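Local atomic coordinates of pectate lyase (Paenibacillus sp. 0602, PDB entry 5GT5), a protein that cleaves pectate and partly methylated pectin by endo-acting beta-elimination, probably with calcium as cofactor. Residues E134-D139 / G144-N149; K194-D197 / W203-R206; A213-A216 / Y221-L224; T295-A300 / F319-N324; N351-D354 / T359-G362. The protein carries 1 engineered substitution. All coordinates share one frame; numbering follows the deposited sequence.

Five contacts follow one another along the chain. None nests in or crosses another. Interaction 1 closes a loop between strands 131-133 and 154-157 of the parallel beta-helix. Interaction 2 closes the turn from strand 184-194 into helix 203-212. Interaction 3 closes the link between helices 203-212 and 219-225. Interaction 4 spans a longer excursion, from helix 295-301 past helix 306-314 to the start of strand 324-329. Interaction 5 closes a loop between strands 346-349 and 363-367. Interaction 1 touches interactions 2, 3 and 4 through Trp136 and Trp138. Leu224 and Phe319 join interactions 3 and 4, while Asn324 and Gln352 meet between interactions 4 and 5.

Interaction 1 of 5, residues E134-D139 / G144-N149; sequences ELWEWD and GDYDKN
Asp139 and Tyr146 make the central pair of this loop contact. Asp139 CB lies over one face of the Tyr146 ring in a CH-pi contact, 3.5 Å from the ring centroid. A chi1 of 173° carries the carboxylate past the ring to the turn backbone. There OD2 of Asp139 accepts a hydrogen bond from Tyr146 N at 2.8 Å, met from above the carboxylate plane. Gly144 N gives the same oxygen a weak bond. Thr142 OG1 is a further partner of OD2, so several donors hold the carboxylate. Asp139 N gives Tyr146 OH a weak bond. At the edge of the Tyr146 ring, Glu137 O lies 3.2 Å from CE1 and has no hydrogen-bond partner. The Trp136 five-membered ring is inclined by 30° to the Tyr146 ring and barely overlaps it, with centroids 5.5 Å apart. A second polar link joins Asn149 ND2 to Glu137 OE2 at 2.8 Å. The amide points at the oxygen in its own plane, but the carboxylate is met from above. Glu137 is fixed in turn by the backbone N atoms of Leu81, Thr82 and His83. Tyr146 lies about 6 Å, side chain to side chain, from Asp174, a probable calcium ligand. The loop leaves strand 131-133 and leads on to strand 154-157. Trp136 packs on helix 203-212, and Trp138 reaches helices 203-212, 219-225 and 233-241.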
loop_
_atom_site.group_PDB
_atom_site.type_symbol
_atom_site.label_atom_id
_atom_site.label_comp_id
_atom_site.label_asym_id
_atom_site.label_seq_id
_atom_site.Cartn_x
_atom_site.Cartn_y
_atom_site.Cartn_z
ATOM N N GLU A 134 23.099 15.471 15.308
ATOM C CA GLU A 134 24.410 14.888 15.614
ATOM C C GLU A 134 24.668 13.575 14.885
ATOM O O GLU A 134 24.908 12.520 15.483
ATOM C CB GLU A 134 24.622 14.805 17.143
ATOM C CG GLU A 134 24.491 16.181 17.791
ATOM C CD GLU A 134 24.860 16.231 19.277
ATOM O OE1 GLU A 134 25.326 15.223 19.854
ATOM O OE2 GLU A 134 24.631 17.317 19.851
ATOM N N LEU A 135 24.566 13.677 13.565
ATOM C CA LEU A 135 24.809 12.560 12.656
ATOM C C LEU A 135 25.636 13.043 11.458
ATOM O O LEU A 135 25.533 12.476 10.357
ATOM C CB LEU A 135 23.487 11.913 12.195
ATOM C CG LEU A 135 23.615 10.491 11.619
ATOM C CD1 LEU A 135 24.076 9.485 12.678
ATOM C CD2 LEU A 135 22.298 10.033 11.042
ATOM N N TRP A 136 26.477 14.060 11.680
ATOM C CA TRP A 136 27.399 14.554 10.652
ATOM C C TRP A 136 28.809 14.568 11.214
ATOM O O TRP A 136 28.998 14.852 12.397
ATOM C CB TRP A 136 27.012 15.966 10.183
ATOM C CG TRP A 136 28.008 16.589 9.196
ATOM C CD1 TRP A 136 27.983 16.502 7.825
ATOM C CD2 TRP A 136 29.168 17.363 9.532
ATOM N NE1 TRP A 136 29.057 17.191 7.291
ATOM C CE2 TRP A 136 29.799 17.724 8.313
ATOM C CE3 TRP A 136 29.732 17.786 10.753
ATOM C CZ2 TRP A 136 30.968 18.485 8.287
ATOM C CZ3 TRP A 136 30.884 18.551 10.728
ATOM C CH2 TRP A 136 31.499 18.877 9.514
ATOM N N GLU A 137 29.800 14.275 10.371
ATOM C CA GLU A 137 31.212 14.540 10.678
ATOM C C GLU A 137 31.909 14.896 9.386
ATOM O O GLU A 137 31.385 14.668 8.312
ATOM C CB GLU A 137 31.880 13.352 11.380
ATOM C CG GLU A 137 32.076 12.134 10.468
ATOM C CD GLU A 137 32.908 11.056 11.131
ATOM O OE1 GLU A 137 33.158 11.157 12.364
ATOM O OE2 GLU A 137 33.309 10.112 10.418
ATOM N N TRP A 138 33.075 15.517 9.522
ATOM C CA TRP A 138 33.905 15.919 8.394
ATOM C C TRP A 138 34.416 14.703 7.615
ATOM O O TRP A 138 34.773 13.675 8.191
ATOM C CB TRP A 138 35.055 16.750 8.984
ATOM C CG TRP A 138 36.132 17.184 8.010
ATOM C CD1 TRP A 138 37.308 16.536 7.751
ATOM C CD2 TRP A 138 36.141 18.379 7.204
ATOM N NE1 TRP A 138 38.051 17.255 6.840
ATOM C CE2 TRP A 138 37.362 18.389 6.490
ATOM C CE3 TRP A 138 35.249 19.442 7.037
ATOM C CZ2 TRP A 138 37.705 19.409 5.593
ATOM C CZ3 TRP A 138 35.595 20.493 6.154
ATOM C CH2 TRP A 138 36.815 20.454 5.435
ATOM N N ASP A 139 34.463 14.841 6.298
ATOM C CA ASP A 139 34.929 13.744 5.457
ATOM C C ASP A 139 36.359 13.918 4.938
ATOM O O ASP A 139 36.581 14.646 3.956
ATOM C CB ASP A 139 34.006 13.583 4.261
ATOM C CG ASP A 139 34.517 12.581 3.280
ATOM O OD1 ASP A 139 35.235 11.619 3.685
ATOM O OD2 ASP A 139 34.228 12.759 2.062
ATOM N N GLY A 144 35.811 14.899 0.569
ATOM C CA GLY A 144 34.718 15.819 0.399
ATOM C C GLY A 144 33.491 15.260 -0.287
ATOM O O GLY A 144 32.473 15.960 -0.355
ATOM N N ASP A 145 33.586 14.029 -0.780
ATOM C CA ASP A 145 32.452 13.377 -1.440
ATOM C C ASP A 145 31.390 12.805 -0.493
ATOM O O ASP A 145 30.283 12.538 -0.938
ATOM C CB ASP A 145 32.925 12.252 -2.351
ATOM C CG ASP A 145 33.670 12.759 -3.552
ATOM O OD1 ASP A 145 33.585 13.975 -3.835
ATOM O OD2 ASP A 145 34.333 11.927 -4.190
ATOM N N TYR A 146 31.713 12.624 0.792
ATOM C CA TYR A 146 30.776 12.020 1.760
ATOM C C TYR A 146 30.245 10.695 1.245
ATOM O O TYR A 146 29.041 10.487 1.209
ATOM C CB TYR A 146 29.645 12.998 2.135
ATOM C CG TYR A 146 30.247 14.117 2.960
ATOM C CD1 TYR A 146 30.377 13.994 4.337
ATOM C CD2 TYR A 146 30.770 15.256 2.347
ATOM C CE1 TYR A 146 30.980 15.000 5.113
ATOM C CE2 TYR A 146 31.392 16.266 3.106
ATOM C CZ TYR A 146 31.489 16.127 4.481
ATOM O OH TYR A 146 32.097 17.114 5.228
ATOM N N ASP A 147 31.161 9.812 0.854
ATOM C CA ASP A 147 30.761 8.533 0.256
ATOM C C ASP A 147 31.044 7.320 1.119
ATOM O O ASP A 147 30.704 6.207 0.721
ATOM C CB ASP A 147 31.415 8.378 -1.144
ATOM C CG ASP A 147 30.665 9.144 -2.253
ATOM O OD1 ASP A 147 29.442 9.397 -2.108
ATOM O OD2 ASP A 147 31.313 9.479 -3.275
ATOM N N LYS A 148 31.632 7.505 2.300
ATOM C CA LYS A 148 32.014 6.371 3.130
ATOM C C LYS A 148 30.991 6.007 4.208
ATOM O O LYS A 148 30.488 4.878 4.242
ATOM C CB LYS A 148 33.380 6.580 3.786
ATOM C CG LYS A 148 33.882 5.315 4.474
ATOM C CD LYS A 148 35.273 5.479 5.005
ATOM C CE LYS A 148 35.797 4.145 5.517
ATOM N NZ LYS A 148 35.946 3.179 4.386
ATOM N N ASN A 149 30.669 6.959 5.082
ATOM C CA ASN A 149 29.926 6.590 6.294
ATOM C C ASN A 149 28.497 6.121 6.041
ATOM O O ASN A 149 27.967 5.267 6.777
ATOM C CB ASN A 149 29.878 7.757 7.278
ATOM C CG ASN A 149 31.242 8.104 7.840
ATOM O OD1 ASN A 149 32.285 7.758 7.245
ATOM N ND2 ASN A 149 31.248 8.788 8.983
HETATM O O HOH W 1 29.573 19.273 5.038
HETATM O O HOH W 2 34.242 9.859 5.441
#

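Interaction 2 of 5, residues K194-D197 / W203-R206; sequences KGDD and WVTR
The loop 194-197 comes off strand 184-194 and meets the first turn of helix 203-212, with the CA atoms of Asp196 and Val204 6.5 Å apart. Asp196 points its side chain toward the helix. Its carboxyl carbon stands trans to the main-chain nitrogen (chi1 -173°), and the group so extended reaches the helix start. OD1 of Asp196 accepts a hydrogen bond from Val204 N at 3.0 Å. The bond is nearly straight, 169° at the hydrogen, but the donor stands well above the carboxylate plane. Trp203 N is also near OD1 of Asp196, at 3.4 Å, yet its angle is too poor for a bond. The carboxylate also packs on the valine. Asp196 CG is 3.4 Å from Val204 CG2, and Asp196 OD2 is 3.5 Å from Val204 CB. The other oxygen, OD2, is bound by Ser202 OG and by Gly198 N, so both carboxylate oxygens are bonded. The Trp203 ring serves other partners: its NE1 bonds to Trp136 O, and the ring stacks with His83. Val204 also packs against Trp136, which places the contact beside the loop of interaction 1. An acidic group at an amide of the first helical turn would be a favourable match to the positive end of the helix dipole. This would probably favour the carboxylate in its ionised form. The bond ties the loop after the strand to the first turn of the helix.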
loop_
_atom_site.group_PDB
_atom_site.type_symbol
_atom_site.label_atom_id
_atom_site.label_comp_id
_atom_site.label_asym_id
_atom_site.label_seq_id
_atom_site.Cartn_x
_atom_site.Cartn_y
_atom_site.Cartn_z
ATOM N N LYS A 194 17.558 21.993 8.317
ATOM C CA LYS A 194 18.451 23.156 8.454
ATOM C C LYS A 194 19.886 22.725 8.611
ATOM O O LYS A 194 20.226 21.597 8.990
ATOM C CB LYS A 194 18.057 24.040 9.641
ATOM C CG LYS A 194 18.086 23.338 10.968
ATOM C CD LYS A 194 17.614 24.275 12.093
ATOM C CE LYS A 194 17.546 23.557 13.411
ATOM N NZ LYS A 194 17.132 24.518 14.487
ATOM N N GLY A 195 20.754 23.668 8.303
ATOM C CA GLY A 195 22.174 23.483 8.524
ATOM C C GLY A 195 22.625 23.973 9.881
ATOM O O GLY A 195 21.818 24.238 10.794
ATOM N N ASP A 196 23.944 24.050 10.023
ATOM C CA ASP A 196 24.589 24.504 11.245
ATOM C C ASP A 196 24.640 26.037 11.260
ATOM O O ASP A 196 24.899 26.660 10.235
ATOM C CB ASP A 196 26.017 23.931 11.234
ATOM C CG ASP A 196 26.777 24.172 12.548
ATOM O OD1 ASP A 196 26.731 23.298 13.442
ATOM O OD2 ASP A 196 27.474 25.200 12.645
ATOM N N ASP A 197 24.453 26.643 12.428
ATOM C CA ASP A 197 24.417 28.109 12.487
ATOM C C ASP A 197 25.740 28.801 12.756
ATOM O O ASP A 197 25.788 30.029 12.799
ATOM C CB ASP A 197 23.358 28.585 13.476
ATOM C CG ASP A 197 23.759 28.385 14.944
ATOM O OD1 ASP A 197 24.805 27.767 15.288
ATOM O OD2 ASP A 197 22.955 28.828 15.797
ATOM N N TRP A 203 27.810 22.267 16.443
ATOM C CA TRP A 203 28.309 20.940 16.098
ATOM C C TRP A 203 29.444 20.961 15.079
ATOM O O TRP A 203 30.457 20.244 15.209
ATOM C CB TRP A 203 27.144 20.100 15.563
ATOM C CG TRP A 203 27.483 18.647 15.315
ATOM C CD1 TRP A 203 27.620 18.030 14.097
ATOM C CD2 TRP A 203 27.714 17.633 16.305
ATOM N NE1 TRP A 203 27.920 16.701 14.272
ATOM C CE2 TRP A 203 28.007 16.435 15.617
ATOM C CE3 TRP A 203 27.744 17.641 17.704
ATOM C CZ2 TRP A 203 28.284 15.232 16.277
ATOM C CZ3 TRP A 203 28.022 16.451 18.364
ATOM C CH2 TRP A 203 28.283 15.259 17.653
ATOM N N VAL A 204 29.263 21.787 14.050
ATOM C CA VAL A 204 30.294 21.953 13.039
ATOM C C VAL A 204 31.536 22.662 13.619
ATOM O O VAL A 204 32.659 22.265 13.334
ATOM C CB VAL A 204 29.765 22.685 11.807
ATOM C CG1 VAL A 204 30.922 23.058 10.867
ATOM C CG2 VAL A 204 28.766 21.816 11.074
ATOM N N THR A 205 31.337 23.666 14.460
ATOM C CA THR A 205 32.490 24.349 15.048
ATOM C C THR A 205 33.320 23.411 15.933
ATOM O O THR A 205 34.556 23.447 15.892
ATOM C CB THR A 205 32.020 25.553 15.846
ATOM O OG1 THR A 205 31.395 26.473 14.946
ATOM C CG2 THR A 205 33.213 26.249 16.560
ATOM N N ARG A 206 32.642 22.550 16.696
ATOM C CA ARG A 206 33.359 21.557 17.482
ATOM C C ARG A 206 34.188 20.627 16.613
ATOM O O ARG A 206 35.331 20.316 16.936
ATOM C CB ARG A 206 32.426 20.752 18.371
ATOM C CG ARG A 206 32.119 21.466 19.676
ATOM C CD ARG A 206 31.047 20.739 20.486
ATOM N NE ARG A 206 29.747 21.202 20.053
ATOM C CZ ARG A 206 28.596 20.591 20.335
ATOM N NH1 ARG A 206 28.595 19.475 21.066
ATOM N NH2 ARG A 206 27.449 21.098 19.874
#

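Interaction 3 of 5, residues A213-A216 / Y221-L224; sequences ANKA and YNYL
Van der Waals packing between Lys215 and the two helix residues Tyr221 and Asn222 makes up this contact. No hydrogen bond crosses it. The carbon chain of the lysine does the touching. CG of Lys215 meets the edge of the Tyr221 ring, 4.0 Å from CE2. CB of Lys215 lies 3.4 Å from Asn222 OD1, and its side chain crosses that of the asparagine at about a right angle. On the backbone side, Lys215 O is 3.3 Å from Asn222 CB. The chi1 of Asn222, at -169°, brings OD1 beside the aliphatic part of the lysine. A glycine here would probably open a gap beside Lys215 CB and its carbonyl oxygen, leaving the lysine chain less confined. The lysine and tyrosine ends both bond to Glu212 at the end of helix 203-212: Lys215 NZ to its O, Tyr221 OH to its OE1. Tyr221 also packs on Ile208 and Met211 of helix 203-212, and on Lys233 and Ile236 of helix 233-241. The arrangement is a short helix-to-helix connection, with a 3-10 turn folding back on the first turn of the next helix. It belongs to a helical excursion from the parallel beta-helix, away from the predicted calcium and catalytic residues.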
loop_
_atom_site.group_PDB
_atom_site.type_symbol
_atom_site.label_atom_id
_atom_site.label_comp_id
_atom_site.label_asym_id
_atom_site.label_seq_id
_atom_site.Cartn_x
_atom_site.Cartn_y
_atom_site.Cartn_z
ATOM N N ALA A 213 43.395 22.139 15.910
ATOM C CA ALA A 213 44.378 21.826 16.946
ATOM C C ALA A 213 45.323 20.699 16.555
ATOM O O ALA A 213 46.314 20.442 17.249
ATOM C CB ALA A 213 43.658 21.472 18.250
ATOM N N ASN A 214 45.018 20.007 15.462
ATOM C CA ASN A 214 45.746 18.809 15.100
ATOM C C ASN A 214 45.799 18.696 13.580
ATOM O O ASN A 214 45.455 17.654 13.021
ATOM C CB ASN A 214 45.042 17.559 15.680
ATOM C CG ASN A 214 44.923 17.584 17.212
ATOM O OD1 ASN A 214 45.887 17.274 17.921
ATOM N ND2 ASN A 214 43.718 17.899 17.723
ATOM N N LYS A 215 46.218 19.767 12.914
ATOM C CA LYS A 215 46.030 19.858 11.459
ATOM C C LYS A 215 46.655 18.738 10.627
ATOM O O LYS A 215 46.072 18.305 9.622
ATOM C CB LYS A 215 46.509 21.204 10.904
ATOM C CG LYS A 215 45.596 22.368 11.203
ATOM C CD LYS A 215 46.121 23.628 10.519
ATOM C CE LYS A 215 45.767 24.878 11.284
ATOM N NZ LYS A 215 46.507 25.031 12.545
ATOM N N ALA A 216 47.828 18.255 11.028
ATOM C CA ALA A 216 48.517 17.225 10.267
ATOM C C ALA A 216 47.725 15.936 10.176
ATOM O O ALA A 216 47.921 15.141 9.253
ATOM C CB ALA A 216 49.888 16.936 10.888
ATOM N N TYR A 221 41.583 19.093 5.398
ATOM C CA TYR A 221 41.445 20.293 6.204
ATOM C C TYR A 221 42.744 21.101 6.207
ATOM O O TYR A 221 42.748 22.341 5.987
ATOM C CB TYR A 221 41.019 19.918 7.631
ATOM C CG TYR A 221 40.843 21.146 8.497
ATOM C CD1 TYR A 221 39.696 21.914 8.416
ATOM C CD2 TYR A 221 41.860 21.567 9.364
ATOM C CE1 TYR A 221 39.540 23.069 9.169
ATOM C CE2 TYR A 221 41.704 22.699 10.139
ATOM C CZ TYR A 221 40.541 23.444 10.052
ATOM O OH TYR A 221 40.379 24.598 10.780
ATOM N N ASN A 222 43.854 20.395 6.409
ATOM C CA ASN A 222 45.169 21.045 6.408
ATOM C C ASN A 222 45.453 21.753 5.081
ATOM O O ASN A 222 45.876 22.912 5.047
ATOM C CB ASN A 222 46.251 20.009 6.745
ATOM C CG ASN A 222 47.606 20.631 7.029
ATOM O OD1 ASN A 222 47.725 21.605 7.773
ATOM N ND2 ASN A 222 48.642 20.069 6.416
ATOM N N TYR A 223 45.145 21.093 3.973
ATOM C CA TYR A 223 45.333 21.699 2.670
ATOM C C TYR A 223 44.472 22.956 2.489
ATOM O O TYR A 223 44.932 23.975 1.982
ATOM C CB TYR A 223 45.015 20.676 1.588
ATOM C CG TYR A 223 45.218 21.208 0.209
ATOM C CD1 TYR A 223 46.493 21.426 -0.292
ATOM C CD2 TYR A 223 44.128 21.533 -0.603
ATOM C CE1 TYR A 223 46.671 21.927 -1.579
ATOM C CE2 TYR A 223 44.297 22.040 -1.892
ATOM C CZ TYR A 223 45.566 22.261 -2.355
ATOM O OH TYR A 223 45.725 22.777 -3.635
ATOM N N LEU A 224 43.203 22.874 2.879
ATOM C CA LEU A 224 42.310 24.018 2.764
ATOM C C LEU A 224 42.802 25.227 3.559
ATOM O O LEU A 224 42.636 26.370 3.119
ATOM C CB LEU A 224 40.906 23.645 3.214
ATOM C CG LEU A 224 40.223 22.550 2.401
ATOM C CD1 LEU A 224 38.925 22.161 3.126
ATOM C CD2 LEU A 224 39.954 23.052 0.959
#

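Interaction 4 of 5, residues T295-A300 / F319-N324; sequences TDARAA and FGITSN
The Arg298 guanidinium is the flat group here, and Ser323 approaches it obliquely. NH1 of Arg298 stays 4.4 Å from Ser323 OG, so the two only pack. Both have their polar partners in other residues. Arg298 forms a salt bridge with Asp374 and a hydrogen bond with Gln345 OE1, while Ser323 OG bonds to Gln345 N. Gln345 therefore serves both sides. The rest of the contact is apolar and centres on Ile321. Its CG2 lies 4.0 Å from Ala297 CB. At a chi1 of -58° its two branches part: CG2 meets Ala297, while CD1 of Ile321 reaches Ala300 CB, one turn further on, at 4.3 Å. CG1 also lies near Ala297 O. The small alanine side chains probably allow the close approach, with the CA atoms of Ala297 and Ile321 6.6 Å apart. The contact packs helix 295-301 against the loop that leads back into strand 324-329 of the parallel beta-helix. No hydrogen bond links the segments, so the direct hold is dispersion, with polar ties through third residues.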
loop_
_atom_site.group_PDB
_atom_site.type_symbol
_atom_site.label_atom_id
_atom_site.label_comp_id
_atom_site.label_asym_id
_atom_site.label_seq_id
_atom_site.Cartn_x
_atom_site.Cartn_y
_atom_site.Cartn_z
ATOM N N THR A 295 20.025 31.261 1.675
ATOM C CA THR A 295 20.681 32.567 1.896
ATOM C C THR A 295 22.079 32.450 2.489
ATOM O O THR A 295 23.038 33.061 1.988
ATOM C CB THR A 295 19.829 33.444 2.830
ATOM O OG1 THR A 295 18.580 33.753 2.196
ATOM C CG2 THR A 295 20.570 34.776 3.171
ATOM N N ASP A 296 22.210 31.682 3.560
ATOM C CA ASP A 296 23.499 31.572 4.230
ATOM C C ASP A 296 24.511 30.778 3.425
ATOM O O ASP A 296 25.710 31.082 3.413
ATOM C CB ASP A 296 23.319 30.981 5.614
ATOM C CG ASP A 296 22.222 31.659 6.394
ATOM O OD1 ASP A 296 22.319 32.878 6.595
ATOM O OD2 ASP A 296 21.246 30.972 6.789
ATOM N N ALA A 297 24.054 29.764 2.712
ATOM C CA ALA A 297 24.967 29.054 1.829
ATOM C C ALA A 297 25.508 29.960 0.716
ATOM O O ALA A 297 26.706 29.917 0.381
ATOM C CB ALA A 297 24.279 27.839 1.240
ATOM N N ARG A 298 24.624 30.788 0.165
ATOM C CA ARG A 298 24.995 31.719 -0.915
ATOM C C ARG A 298 26.045 32.703 -0.378
ATOM O O ARG A 298 27.056 32.989 -1.047
ATOM C CB ARG A 298 23.734 32.454 -1.416
ATOM C CG ARG A 298 23.970 33.366 -2.637
ATOM C CD ARG A 298 24.222 32.548 -3.827
ATOM N NE ARG A 298 24.238 33.319 -5.072
ATOM C CZ ARG A 298 24.571 32.760 -6.227
ATOM N NH1 ARG A 298 24.924 31.485 -6.262
ATOM N NH2 ARG A 298 24.588 33.481 -7.351
ATOM N N ALA A 299 25.840 33.188 0.842
ATOM C CA ALA A 299 26.852 34.053 1.486
ATOM C C ALA A 299 28.189 33.341 1.664
ATOM O O ALA A 299 29.259 33.906 1.387
ATOM C CB ALA A 299 26.346 34.588 2.815
ATOM N N ALA A 300 28.150 32.088 2.104
ATOM C CA ALA A 300 29.379 31.323 2.339
ATOM C C ALA A 300 30.162 31.152 1.050
ATOM O O ALA A 300 31.394 31.144 1.067
ATOM C CB ALA A 300 29.047 29.960 2.983
ATOM N N PHE A 319 35.049 20.726 -2.116
ATOM C CA PHE A 319 34.742 21.630 -1.009
ATOM C C PHE A 319 34.178 22.918 -1.531
ATOM O O PHE A 319 34.902 23.743 -2.108
ATOM C CB PHE A 319 35.970 21.910 -0.150
ATOM C CG PHE A 319 35.635 22.627 1.126
ATOM C CD1 PHE A 319 34.988 21.956 2.159
ATOM C CD2 PHE A 319 35.899 23.981 1.276
ATOM C CE1 PHE A 319 34.641 22.623 3.333
ATOM C CE2 PHE A 319 35.534 24.647 2.423
ATOM C CZ PHE A 319 34.914 23.954 3.465
ATOM N N GLY A 320 32.892 23.132 -1.303
ATOM C CA GLY A 320 32.211 24.289 -1.844
ATOM C C GLY A 320 30.713 24.234 -1.616
ATOM O O GLY A 320 30.239 23.473 -0.757
ATOM N N ILE A 321 29.983 25.043 -2.370
ATOM C CA ILE A 321 28.538 25.198 -2.202
ATOM C C ILE A 321 27.818 24.766 -3.468
ATOM O O ILE A 321 27.899 25.432 -4.492
ATOM C CB ILE A 321 28.202 26.651 -1.873
ATOM C CG1 ILE A 321 28.922 27.098 -0.599
ATOM C CG2 ILE A 321 26.695 26.873 -1.745
ATOM C CD1 ILE A 321 28.462 26.385 0.654
ATOM N N THR A 322 27.118 23.633 -3.409
ATOM C CA THR A 322 26.208 23.257 -4.490
ATOM C C THR A 322 24.965 24.087 -4.275
ATOM O O THR A 322 24.625 24.418 -3.129
ATOM C CB THR A 322 25.928 21.761 -4.421
ATOM O OG1 THR A 322 27.174 21.098 -4.694
ATOM C CG2 THR A 322 24.875 21.304 -5.447
ATOM N N SER A 323 24.327 24.498 -5.369
ATOM C CA SER A 323 23.186 25.422 -5.293
ATOM C C SER A 323 22.065 24.953 -6.187
ATOM O O SER A 323 21.736 25.588 -7.192
ATOM C CB SER A 323 23.656 26.839 -5.662
ATOM O OG SER A 323 22.704 27.822 -5.295
ATOM N N ASN A 324 21.506 23.799 -5.821
ATOM C CA ASN A 324 20.427 23.180 -6.555
ATOM C C ASN A 324 19.138 23.218 -5.768
ATOM O O ASN A 324 19.152 23.398 -4.557
ATOM C CB ASN A 324 20.737 21.718 -6.873
ATOM C CG ASN A 324 21.874 21.541 -7.877
ATOM O OD1 ASN A 324 22.276 22.483 -8.587
ATOM N ND2 ASN A 324 22.404 20.305 -7.933
#

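Interaction 5 of 5, residues N351-D354 / T359-G362; sequences NQTD and TYTG
Tyr360 meets Thr353 and Asn351 at the start of the contact. Thr353 CG2 sits over one face of the Tyr360 ring, offset toward the rim, in a CH-pi contact 3.9 Å from the centroid. Thr353 CB is 3.6 Å from Tyr360 CD1. Asn351 ND2 lies 3.6 Å from Tyr360 CB. Tyr360 swings its ring to the threonine by a chi1 of -72°. Its backbone O takes a bond from a water, which in turn accepts from Gln352 N. In the 351-354 segment, Asn351 OD1 accepts from Asp354 N at 3.0 Å in the carbonyl plane: an Asx motif that turns the loop between two strands of the beta-helix. Next in sequence, Thr361 OG1 accepts from Asn351 ND2 at 2.9 Å, nearly straight and in the amide plane. A leucine in place of Asn351 would probably leave Thr361 OG1 and Asp354 N without this mate and set the turn free to shift. At Gly362 the backbone pairs with Asn350, leading into strand 363-367.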
loop_
_atom_site.group_PDB
_atom_site.type_symbol
_atom_site.label_atom_id
_atom_site.label_comp_id
_atom_site.label_asym_id
_atom_site.label_seq_id
_atom_site.Cartn_x
_atom_site.Cartn_y
_atom_site.Cartn_z
ATOM N N ASN A 351 18.352 16.784 -15.509
ATOM C CA ASN A 351 19.265 15.737 -15.960
ATOM C C ASN A 351 20.618 15.960 -15.330
ATOM O O ASN A 351 21.248 16.984 -15.573
ATOM C CB ASN A 351 19.390 15.767 -17.505
ATOM C CG ASN A 351 20.191 14.591 -18.049
ATOM O OD1 ASN A 351 21.229 14.231 -17.487
ATOM N ND2 ASN A 351 19.710 13.982 -19.116
ATOM N N GLN A 352 21.040 15.011 -14.499
ATOM C CA GLN A 352 22.301 15.095 -13.788
ATOM C C GLN A 352 23.395 14.204 -14.370
ATOM O O GLN A 352 24.566 14.455 -14.143
ATOM C CB GLN A 352 22.103 14.616 -12.353
ATOM C CG GLN A 352 21.104 15.432 -11.549
ATOM C CD GLN A 352 21.566 16.836 -11.354
ATOM O OE1 GLN A 352 21.276 17.697 -12.181
ATOM N NE2 GLN A 352 22.288 17.095 -10.252
ATOM N N THR A 353 23.024 13.182 -15.125
ATOM C CA THR A 353 23.988 12.139 -15.469
ATOM C C THR A 353 24.603 12.354 -16.859
ATOM O O THR A 353 25.792 12.137 -17.051
ATOM C CB THR A 353 23.340 10.734 -15.350
ATOM O OG1 THR A 353 22.940 10.509 -13.988
ATOM C CG2 THR A 353 24.326 9.633 -15.753
ATOM N N ASP A 354 23.803 12.792 -17.814
ATOM C CA ASP A 354 24.305 13.043 -19.164
ATOM C C ASP A 354 23.242 13.800 -19.941
ATOM O O ASP A 354 22.317 13.180 -20.456
ATOM C CB ASP A 354 24.590 11.726 -19.891
ATOM C CG ASP A 354 25.099 11.953 -21.329
ATOM O OD1 ASP A 354 25.182 13.128 -21.767
ATOM O OD2 ASP A 354 25.410 10.948 -22.008
ATOM N N THR A 359 17.284 9.538 -21.947
ATOM C CA THR A 359 16.919 8.506 -20.977
ATOM C C THR A 359 17.169 8.993 -19.560
ATOM O O THR A 359 16.467 8.581 -18.619
ATOM C CB THR A 359 17.715 7.212 -21.228
ATOM O OG1 THR A 359 17.518 6.810 -22.597
ATOM C CG2 THR A 359 17.266 6.083 -20.330
ATOM N N TYR A 360 18.142 9.882 -19.402
ATOM C CA TYR A 360 18.495 10.416 -18.081
ATOM C C TYR A 360 17.711 11.682 -17.695
ATOM O O TYR A 360 17.811 12.165 -16.569
ATOM C CB TYR A 360 20.007 10.615 -17.968
ATOM C CG TYR A 360 20.757 9.304 -17.860
ATOM C CD1 TYR A 360 20.747 8.565 -16.679
ATOM C CD2 TYR A 360 21.406 8.762 -18.969
ATOM C CE1 TYR A 360 21.407 7.351 -16.600
ATOM C CE2 TYR A 360 22.063 7.552 -18.895
ATOM C CZ TYR A 360 22.063 6.854 -17.704
ATOM O OH TYR A 360 22.716 5.638 -17.604
ATOM N N THR A 361 16.920 12.214 -18.619
ATOM C CA THR A 361 16.135 13.417 -18.352
ATOM C C THR A 361 14.821 13.096 -17.658
ATOM O O THR A 361 14.127 12.146 -18.000
ATOM C CB THR A 361 15.825 14.140 -19.672
ATOM O OG1 THR A 361 17.064 14.467 -20.298
ATOM C CG2 THR A 361 15.015 15.439 -19.430
ATOM N N GLY A 362 14.491 13.875 -16.627
ATOM C CA GLY A 362 13.194 13.774 -16.007
ATOM C C GLY A 362 12.285 14.922 -16.417
ATOM O O GLY A 362 12.744 15.919 -17.031
HETATM O O HOH W 3 20.070 12.309 -14.829
#